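Local atomic coordinates of EmGH1 (Erythrobacter marinus, PDB entry 5Z87), a protein that is a glycosyl hydrolase family 3 enzyme that probably hydrolyses beta-glucosidic bonds, releasing glucose from beta-linked sugars such as cellobiose. Residues Asn181-Thr186 and Val232-Gly237; Asp187-Arg192 and Arg631-Leu636; Leu659-His664 and Asp773-Gln778. All coordinates share one frame; numbering follows the deposited sequence.

Contact 1. Residues Asn181-Thr186 and Val232-Gly237; sequences NIDICT and VKHFAG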
loop_
_atom_site.group_PDB
_atom_site.type_symbol
_atom_site.label_atom_id
_atom_site.label_comp_id
_atom_site.label_asym_id
_atom_site.label_seq_id
_atom_site.Cartn_x
_atom_site.Cartn_y
_atom_site.Cartn_z
ATOM N N ASN A 181 10.621 5.961 -19.497
ATOM C CA ASN A 181 10.177 5.529 -18.180
ATOM C C ASN A 181 9.120 4.458 -18.399
ATOM O O ASN A 181 8.051 4.738 -18.946
ATOM C CB ASN A 181 9.633 6.733 -17.414
ATOM C CG ASN A 181 9.070 6.374 -16.035
ATOM O OD1 ASN A 181 8.360 5.377 -15.862
ATOM N ND2 ASN A 181 9.373 7.215 -15.050
ATOM N N ILE A 182 9.410 3.225 -17.995
ATOM C CA ILE A 182 8.433 2.170 -18.190
ATOM C C ILE A 182 8.048 1.575 -16.841
ATOM O O ILE A 182 7.776 0.375 -16.730
ATOM C CB ILE A 182 8.946 1.106 -19.167
ATOM C CG1 ILE A 182 10.290 0.534 -18.716
ATOM C CG2 ILE A 182 9.086 1.731 -20.548
ATOM C CD1 ILE A 182 10.847 -0.520 -19.692
ATOM N N ASP A 183 8.009 2.423 -15.815
ATOM C CA ASP A 183 7.424 2.053 -14.536
ATOM C C ASP A 183 5.912 1.877 -14.679
ATOM O O ASP A 183 5.295 2.317 -15.653
ATOM C CB ASP A 183 7.733 3.118 -13.477
ATOM C CG ASP A 183 9.241 3.326 -13.277
ATOM O OD1 ASP A 183 9.966 2.306 -13.186
ATOM O OD2 ASP A 183 9.703 4.495 -13.224
ATOM N N ILE A 184 5.318 1.219 -13.689
ATOM C CA ILE A 184 3.886 0.949 -13.653
ATOM C C ILE A 184 3.264 1.915 -12.662
ATOM O O ILE A 184 3.708 1.998 -11.510
ATOM C CB ILE A 184 3.609 -0.506 -13.241
ATOM C CG1 ILE A 184 4.528 -1.463 -14.010
ATOM C CG2 ILE A 184 2.134 -0.864 -13.417
ATOM C CD1 ILE A 184 4.262 -1.498 -15.515
ATOM N N CYS A 185 2.244 2.653 -13.102
ATOM C CA CYS A 185 1.572 3.619 -12.229
ATOM C C CYS A 185 0.451 2.900 -11.493
ATOM O O CYS A 185 -0.675 2.823 -11.973
ATOM C CB CYS A 185 1.020 4.804 -13.019
ATOM S SG CYS A 185 0.205 6.044 -11.909
ATOM N N THR A 186 0.761 2.357 -10.316
ATOM C CA THR A 186 -0.253 1.780 -9.441
ATOM C C THR A 186 -0.689 2.735 -8.334
ATOM O O THR A 186 -1.639 2.431 -7.607
ATOM C CB THR A 186 0.260 0.484 -8.794
ATOM O OG1 THR A 186 1.439 0.775 -8.031
ATOM C CG2 THR A 186 0.573 -0.570 -9.850
ATOM N N VAL A 232 16.114 2.220 -20.549
ATOM C CA VAL A 232 14.797 2.038 -19.952
ATOM C C VAL A 232 14.916 2.078 -18.433
ATOM O O VAL A 232 15.860 1.527 -17.846
ATOM C CB VAL A 232 14.163 0.731 -20.453
ATOM C CG1 VAL A 232 13.846 0.855 -21.938
ATOM C CG2 VAL A 232 15.120 -0.437 -20.226
ATOM N N LYS A 233 13.976 2.768 -17.787
ATOM C CA LYS A 233 14.061 3.054 -16.363
ATOM C C LYS A 233 12.656 2.963 -15.774
ATOM O O LYS A 233 11.669 2.999 -16.513
ATOM C CB LYS A 233 14.691 4.432 -16.137
ATOM C CG LYS A 233 13.875 5.570 -16.725
ATOM C CD LYS A 233 14.527 6.912 -16.492
ATOM C CE LYS A 233 13.525 8.047 -16.748
ATOM N NZ LYS A 233 14.183 9.403 -16.874
ATOM N N HIS A 234 12.546 2.817 -14.443
ATOM C CA HIS A 234 13.636 2.615 -13.493
ATOM C C HIS A 234 13.580 1.210 -12.896
ATOM O O HIS A 234 12.618 0.877 -12.215
ATOM C CB HIS A 234 13.570 3.651 -12.374
ATOM C CG HIS A 234 13.375 5.057 -12.849
ATOM N ND1 HIS A 234 12.177 5.513 -13.358
ATOM C CD2 HIS A 234 14.219 6.119 -12.857
ATOM C CE1 HIS A 234 12.293 6.793 -13.667
ATOM N NE2 HIS A 234 13.520 7.186 -13.367
ATOM N N PHE A 235 14.633 0.418 -13.137
ATOM C CA PHE A 235 14.678 -1.021 -12.856
ATOM C C PHE A 235 14.848 -1.276 -11.359
ATOM O O PHE A 235 15.906 -0.963 -10.806
ATOM C CB PHE A 235 15.857 -1.619 -13.620
ATOM C CG PHE A 235 15.754 -3.083 -13.889
ATOM C CD1 PHE A 235 14.687 -3.600 -14.602
ATOM C CD2 PHE A 235 16.767 -3.941 -13.477
ATOM C CE1 PHE A 235 14.611 -4.960 -14.883
ATOM C CE2 PHE A 235 16.704 -5.302 -13.744
ATOM C CZ PHE A 235 15.629 -5.818 -14.456
ATOM N N ALA A 236 13.844 -1.843 -10.683
ATOM C CA ALA A 236 12.508 -2.182 -11.176
ATOM C C ALA A 236 11.560 -2.019 -9.993
ATOM O O ALA A 236 11.945 -2.316 -8.857
ATOM C CB ALA A 236 12.446 -3.613 -11.717
ATOM N N GLY A 237 10.337 -1.552 -10.245
ATOM C CA GLY A 237 9.356 -1.328 -9.195
ATOM C C GLY A 237 9.314 0.078 -8.633
ATOM O O GLY A 237 8.694 0.295 -7.588
HETATM O O HOH W 1 9.416 -0.158 -12.528
#
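V232 receives the end of I182, CD1 resting 3.6 Å from V232 CB in an apolar touch beside helices 201-216 and 263-270. K233 O bridges the backbones: I182 N donates to it over 2.7 Å, and N181 CA adds a C-H...O contact. The K233 chain runs extended to F178 O and a bound dithiothreitol, its CG lying 3.6 Å above the centre of the H234 ring. A cis peptide leads into H234, which D183 holds at two points. H234 N gives to D183 OD1 (2.9 Å), tilted from the carboxylate plane, and H234 ND1 gives to the syn lone pair of D183 OD2 (2.7 Å), ring and carboxylate planes 18° apart, nearly coplanar. N181 OD1 accepts from D183 N in an Asx turn, while N181 ND2 sits at the ring edge, 3.3 Å from H234 CE1, and hydrogen-bonds E195. Water 1 joins D183 OD1 to G237 N. Replacing D183 with an alanine would probably leave H234 N and ND1 without their acceptor and the imidazole freer to turn. With ND1 committed to D183, NE2 is the ring nitrogen presented to the pocket, where it hydrogen-bonds the dithiothreitol.

Contact 2. Residues Asp187-Arg192 and Arg631-Leu636; sequences DPRWGR and RNVGQL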
loop_
_atom_site.group_PDB
_atom_site.type_symbol
_atom_site.label_atom_id
_atom_site.label_comp_id
_atom_site.label_asym_id
_atom_site.label_seq_id
_atom_site.Cartn_x
_atom_site.Cartn_y
_atom_site.Cartn_z
ATOM N N ASP A 187 -0.011 3.868 -8.168
ATOM C CA ASP A 187 -0.325 4.796 -7.084
ATOM C C ASP A 187 -0.303 6.224 -7.615
ATOM O O ASP A 187 0.769 6.849 -7.707
ATOM C CB ASP A 187 0.637 4.632 -5.913
ATOM C CG ASP A 187 0.060 5.176 -4.618
ATOM O OD1 ASP A 187 -0.574 6.254 -4.651
ATOM O OD2 ASP A 187 0.239 4.523 -3.566
ATOM N N PRO A 188 -1.471 6.782 -7.951
ATOM C CA PRO A 188 -1.506 8.113 -8.578
ATOM C C PRO A 188 -1.079 9.248 -7.654
ATOM O O PRO A 188 -0.933 10.378 -8.144
ATOM C CB PRO A 188 -2.979 8.266 -9.022
ATOM C CG PRO A 188 -3.753 7.272 -8.215
ATOM C CD PRO A 188 -2.799 6.146 -7.882
ATOM N N ARG A 189 -0.866 8.992 -6.356
ATOM C CA ARG A 189 -0.295 10.016 -5.478
ATOM C C ARG A 189 1.111 10.396 -5.911
ATOM O O ARG A 189 1.574 11.508 -5.626
ATOM C CB ARG A 189 -0.244 9.521 -4.028
ATOM C CG ARG A 189 -1.596 9.313 -3.349
ATOM C CD ARG A 189 -1.413 8.694 -1.968
ATOM N NE ARG A 189 -1.083 7.263 -2.005
ATOM C CZ ARG A 189 -0.884 6.527 -0.913
ATOM N NH1 ARG A 189 -0.975 7.094 0.287
ATOM N NH2 ARG A 189 -0.585 5.234 -1.011
ATOM N N TRP A 190 1.806 9.470 -6.567
ATOM C CA TRP A 190 3.185 9.649 -7.005
ATOM C C TRP A 190 3.320 10.822 -7.972
ATOM O O TRP A 190 2.668 10.853 -9.023
ATOM C CB TRP A 190 3.648 8.360 -7.674
ATOM C CG TRP A 190 5.136 8.232 -7.880
ATOM C CD1 TRP A 190 6.134 8.696 -7.069
ATOM C CD2 TRP A 190 5.773 7.574 -8.971
ATOM N NE1 TRP A 190 7.361 8.354 -7.599
ATOM C CE2 TRP A 190 7.158 7.656 -8.761
ATOM C CE3 TRP A 190 5.301 6.908 -10.111
ATOM C CZ2 TRP A 190 8.078 7.104 -9.651
ATOM C CZ3 TRP A 190 6.215 6.362 -10.987
ATOM C CH2 TRP A 190 7.584 6.453 -10.746
ATOM N N GLY A 191 4.177 11.780 -7.615
ATOM C CA GLY A 191 4.399 12.956 -8.442
ATOM C C GLY A 191 4.954 12.663 -9.828
ATOM O O GLY A 191 4.893 13.541 -10.695
ATOM N N ARG A 192 5.463 11.451 -10.064
ATOM C CA ARG A 192 6.017 11.074 -11.354
ATOM C C ARG A 192 5.063 10.237 -12.185
ATOM O O ARG A 192 5.469 9.725 -13.239
ATOM C CB ARG A 192 7.342 10.325 -11.171
ATOM C CG ARG A 192 8.370 11.116 -10.365
ATOM C CD ARG A 192 9.742 10.481 -10.427
ATOM N NE ARG A 192 10.363 10.703 -11.725
ATOM C CZ ARG A 192 11.642 10.470 -12.006
ATOM N NH1 ARG A 192 12.444 10.002 -11.066
ATOM N NH2 ARG A 192 12.116 10.713 -13.234
ATOM N N ARG A 631 -12.388 6.963 -6.826
ATOM C CA ARG A 631 -13.185 8.096 -6.360
ATOM C C ARG A 631 -12.404 8.970 -5.386
ATOM O O ARG A 631 -12.536 10.198 -5.394
ATOM C CB ARG A 631 -14.480 7.594 -5.719
ATOM C CG ARG A 631 -15.521 7.302 -6.750
ATOM C CD ARG A 631 -16.717 6.525 -6.239
ATOM N NE ARG A 631 -17.365 5.950 -7.412
ATOM C CZ ARG A 631 -18.196 6.615 -8.202
ATOM N NH1 ARG A 631 -18.521 7.867 -7.906
ATOM N NH2 ARG A 631 -18.701 6.029 -9.282
ATOM N N ASN A 632 -11.599 8.363 -4.527
ATOM C CA ASN A 632 -10.846 9.155 -3.579
ATOM C C ASN A 632 -9.614 8.374 -3.172
ATOM O O ASN A 632 -9.550 7.153 -3.316
ATOM C CB ASN A 632 -11.679 9.534 -2.349
ATOM C CG ASN A 632 -12.021 8.334 -1.477
ATOM O OD1 ASN A 632 -11.193 7.852 -0.702
ATOM N ND2 ASN A 632 -13.255 7.860 -1.586
ATOM N N VAL A 633 -8.643 9.115 -2.638
ATOM C CA VAL A 633 -7.340 8.580 -2.307
ATOM C C VAL A 633 -7.409 7.523 -1.204
ATOM O O VAL A 633 -6.467 6.749 -1.036
ATOM C CB VAL A 633 -6.417 9.752 -1.930
ATOM C CG1 VAL A 633 -6.815 10.341 -0.556
ATOM C CG2 VAL A 633 -4.980 9.315 -1.930
ATOM N N GLY A 634 -8.510 7.456 -0.455
ATOM C CA GLY A 634 -8.642 6.443 0.581
ATOM C C GLY A 634 -9.000 5.061 0.074
ATOM O O GLY A 634 -8.962 4.098 0.845
ATOM N N GLN A 635 -9.324 4.936 -1.207
ATOM C CA GLN A 635 -9.641 3.655 -1.824
ATOM C C GLN A 635 -8.463 3.056 -2.595
ATOM O O GLN A 635 -8.640 2.044 -3.283
ATOM C CB GLN A 635 -10.859 3.820 -2.747
ATOM C CG GLN A 635 -11.984 4.638 -2.104
ATOM C CD GLN A 635 -13.313 4.500 -2.803
ATOM O OE1 GLN A 635 -13.381 4.106 -3.965
ATOM N NE2 GLN A 635 -14.386 4.792 -2.089
ATOM N N LEU A 636 -7.271 3.653 -2.505
ATOM C CA LEU A 636 -6.120 3.096 -3.207
ATOM C C LEU A 636 -5.669 1.792 -2.537
ATOM O O LEU A 636 -5.701 1.673 -1.307
ATOM C CB LEU A 636 -4.974 4.103 -3.229
ATOM C CG LEU A 636 -5.199 5.360 -4.069
ATOM C CD1 LEU A 636 -4.021 6.303 -3.954
ATOM C CD2 LEU A 636 -5.433 4.997 -5.522
#
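D187 meets L636 at about a right angle, its OD1 3.5 Å from L636 CD1, but its main work is within its own loop. A chi1 of -159° sets the D187 carboxylate where both its oxygens face R189. P188 and L636 approach tip to tip: CD2 of L636 meets P188, whose CD is 3.7 Å away, while CD1 of the leucine lies by D187 OD1 and R189 NE. R189 then brings both polar and apolar surfaces. Its guanidinium takes D187 side-on in a salt bridge: NE gives to the syn lone pair of OD1 (2.9 Å, 168° at the hydrogen) and NH2 to that of OD2 (2.8 Å), both close to the guanidinium plane. R189 N also reaches D187 OD1, from the anti side. OD1 thus has two donors; the side-on pair of bonds from NE and NH2 holds carboxylate and guanidinium together. Bent at chi3 (-75°), the arginine side chain crosses that of V633 at about a right angle (R189 CD to V633 CG2 3.6 Å) and runs past L636 in the opposite direction. The third nitrogen, NH1, hydrogen-bonds G634 O and L636 O of the second subunit, whose D553 also accepts from N632 and Q635. In 631-636, N632 OD1 receives G634 N (2.7 Å) in an Asx turn leading into the 3-10 turn 633-635 that carries V633. The arrangement is an Asx turn set on a type I beta turn, D187 to W190, packed against a 3-10 turn where the N-terminal and C-terminal domains of the family 3 fold meet within the dimer interface.

Contact 3. Residues Leu659-His664 and Asp773-Gln778; sequences LYPFGH and DSQNLQ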
loop_
_atom_site.group_PDB
_atom_site.type_symbol
_atom_site.label_atom_id
_atom_site.label_comp_id
_atom_site.label_asym_id
_atom_site.label_seq_id
_atom_site.Cartn_x
_atom_site.Cartn_y
_atom_site.Cartn_z
ATOM N N LEU A 659 -14.321 5.902 -10.215
ATOM C CA LEU A 659 -14.978 7.035 -10.858
ATOM C C LEU A 659 -15.045 6.827 -12.368
ATOM O O LEU A 659 -16.100 6.988 -12.986
ATOM C CB LEU A 659 -14.247 8.331 -10.497
ATOM C CG LEU A 659 -14.933 9.610 -10.994
ATOM C CD1 LEU A 659 -16.346 9.770 -10.410
ATOM C CD2 LEU A 659 -14.094 10.839 -10.679
ATOM N N TYR A 660 -13.927 6.431 -12.970
ATOM C CA TYR A 660 -13.869 5.976 -14.352
ATOM C C TYR A 660 -13.001 4.722 -14.391
ATOM O O TYR A 660 -11.910 4.703 -13.795
ATOM C CB TYR A 660 -13.291 7.050 -15.297
ATOM C CG TYR A 660 -13.896 8.437 -15.170
ATOM C CD1 TYR A 660 -15.129 8.746 -15.747
ATOM C CD2 TYR A 660 -13.223 9.443 -14.500
ATOM C CE1 TYR A 660 -15.672 10.023 -15.635
ATOM C CE2 TYR A 660 -13.759 10.726 -14.384
ATOM C CZ TYR A 660 -14.979 11.006 -14.957
ATOM O OH TYR A 660 -15.495 12.274 -14.844
ATOM N N PRO A 661 -13.425 3.671 -15.077
ATOM C CA PRO A 661 -12.617 2.452 -15.126
ATOM C C PRO A 661 -11.508 2.552 -16.158
ATOM O O PRO A 661 -11.556 3.356 -17.089
ATOM C CB PRO A 661 -13.631 1.377 -15.518
ATOM C CG PRO A 661 -14.639 2.118 -16.343
ATOM C CD PRO A 661 -14.734 3.497 -15.725
ATOM N N PHE A 662 -10.492 1.710 -15.966
ATOM C CA PHE A 662 -9.441 1.567 -16.962
ATOM C C PHE A 662 -10.041 1.326 -18.345
ATOM O O PHE A 662 -10.961 0.519 -18.510
ATOM C CB PHE A 662 -8.502 0.409 -16.595
ATOM C CG PHE A 662 -7.475 0.092 -17.670
ATOM C CD1 PHE A 662 -6.245 0.740 -17.691
ATOM C CD2 PHE A 662 -7.748 -0.841 -18.664
ATOM C CE1 PHE A 662 -5.315 0.459 -18.674
ATOM C CE2 PHE A 662 -6.819 -1.125 -19.642
ATOM C CZ PHE A 662 -5.597 -0.474 -19.648
ATOM N N GLY A 663 -9.504 2.028 -19.345
ATOM C CA GLY A 663 -9.964 1.903 -20.717
ATOM C C GLY A 663 -11.171 2.739 -21.091
ATOM O O GLY A 663 -11.667 2.606 -22.214
ATOM N N HIS A 664 -11.660 3.589 -20.191
ATOM C CA HIS A 664 -12.873 4.368 -20.412
ATOM C C HIS A 664 -12.597 5.569 -21.306
ATOM O O HIS A 664 -11.634 6.306 -21.088
ATOM C CB HIS A 664 -13.422 4.843 -19.071
ATOM C CG HIS A 664 -14.505 5.869 -19.178
ATOM N ND1 HIS A 664 -15.819 5.540 -19.439
ATOM C CD2 HIS A 664 -14.477 7.215 -19.029
ATOM C CE1 HIS A 664 -16.550 6.640 -19.461
ATOM N NE2 HIS A 664 -15.759 7.671 -19.219
ATOM N N ASP A 773 -14.087 -0.948 -22.982
ATOM C CA ASP A 773 -13.357 -0.587 -21.766
ATOM C C ASP A 773 -13.409 -1.801 -20.838
ATOM O O ASP A 773 -14.072 -2.795 -21.135
ATOM C CB ASP A 773 -13.929 0.669 -21.097
ATOM C CG ASP A 773 -15.408 0.533 -20.738
ATOM O OD1 ASP A 773 -15.759 -0.398 -19.982
ATOM O OD2 ASP A 773 -16.221 1.369 -21.195
ATOM N N SER A 774 -12.734 -1.700 -19.694
ATOM C CA SER A 774 -12.607 -2.842 -18.799
ATOM C C SER A 774 -13.882 -3.186 -18.037
ATOM O O SER A 774 -13.886 -4.193 -17.325
ATOM C CB SER A 774 -11.480 -2.600 -17.802
ATOM O OG SER A 774 -11.775 -1.504 -16.956
ATOM N N GLN A 775 -14.947 -2.393 -18.136
ATOM C CA GLN A 775 -16.187 -2.742 -17.455
ATOM C C GLN A 775 -17.294 -3.193 -18.385
ATOM O O GLN A 775 -18.166 -3.939 -17.956
ATOM C CB GLN A 775 -16.696 -1.563 -16.611
ATOM C CG GLN A 775 -15.722 -1.239 -15.500
ATOM C CD GLN A 775 -16.353 -0.769 -14.200
ATOM O OE1 GLN A 775 -16.178 -1.404 -13.163
ATOM N NE2 GLN A 775 -17.061 0.361 -14.243
ATOM N N ASN A 776 -17.270 -2.791 -19.652
ATOM C CA ASN A 776 -18.357 -3.107 -20.568
ATOM C C ASN A 776 -17.884 -4.196 -21.516
ATOM O O ASN A 776 -17.454 -3.953 -22.643
ATOM C CB ASN A 776 -18.817 -1.847 -21.286
ATOM C CG ASN A 776 -19.418 -0.844 -20.321
ATOM O OD1 ASN A 776 -18.738 0.060 -19.837
ATOM N ND2 ASN A 776 -20.680 -1.046 -19.980
ATOM N N LEU A 777 -17.999 -5.424 -21.041
ATOM C CA LEU A 777 -17.363 -6.572 -21.666
ATOM C C LEU A 777 -18.374 -7.673 -21.906
ATOM O O LEU A 777 -19.279 -7.884 -21.091
ATOM C CB LEU A 777 -16.253 -7.125 -20.786
ATOM C CG LEU A 777 -15.117 -6.204 -20.377
ATOM C CD1 LEU A 777 -14.299 -6.898 -19.292
ATOM C CD2 LEU A 777 -14.261 -5.891 -21.609
ATOM N N GLN A 778 -18.212 -8.378 -23.020
ATOM C CA GLN A 778 -18.843 -9.673 -23.201
ATOM C C GLN A 778 -17.743 -10.722 -23.275
ATOM O O GLN A 778 -16.564 -10.397 -23.425
ATOM C CB GLN A 778 -19.726 -9.704 -24.453
ATOM C CG GLN A 778 -20.866 -8.703 -24.425
ATOM C CD GLN A 778 -21.771 -8.817 -25.647
ATOM O OE1 GLN A 778 -21.500 -8.222 -26.689
ATOM N NE2 GLN A 778 -22.838 -9.590 -25.528
HETATM O O HOH W 2 -16.750 3.309 -19.242
#
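One backbone oxygen, F662 O, is gripped twice by a single residue: S774 N approaches it nearly head-on (3.1 Å), and S774 OG lies in the carbonyl plane on a lone pair (2.7 Å, C=O...O angle 130°). The serine manages both because OG sits between its backbone N and carbonyl carbon (chi1 64°). F662 belongs to a type II turn, P661 to H664, by which the C-terminal domain region meets the loop between strands 764-771 and 778-784 of the fibronectin-like domain. A CB on G663, whose phi is positive, would be jammed against F662 O and crowd D773 CA; instead D773 CB rests 3.2 Å from G663 O. P661 CB lies against Q775 CG at 3.3 Å, the two side chains crossing at about a right angle. D773 OD1 accepts Q775 N on its anti lone pair, an Asx turn, and N776 N from the syn side. The polar part of the join is F662 O, satisfied twice by S774; the rest is packing. D773 OD1 is taken up by the loop amides, while OD2 faces H664 through water 2, so a protonated H664, whose NE2 bonds L420 O, would probably be somewhat favoured.

In the fold
From the N terminus, the loop after strand 176-177 supplies first 181-186 and then 187-192. Contact 1 closes a span of 45 residues containing helix 201-216, fastening that loop to strand 229-235 of the N-terminal barrel domain. Contact 2 crosses it: 187-192 lies between the segments of contact 1, but its partner 631-636 comes 439 residues later, in the C-terminal domain. The two touch where R192 packs by H234 at the pocket. Contact 3 follows in series, closing a strand-rich span of 108 residues and linking 659-664 to the turn between strands 764-771 and 778-784 of the fibronectin-like domain; R631 packs on L659 between contacts 2 and 3. Together they tie all three domains.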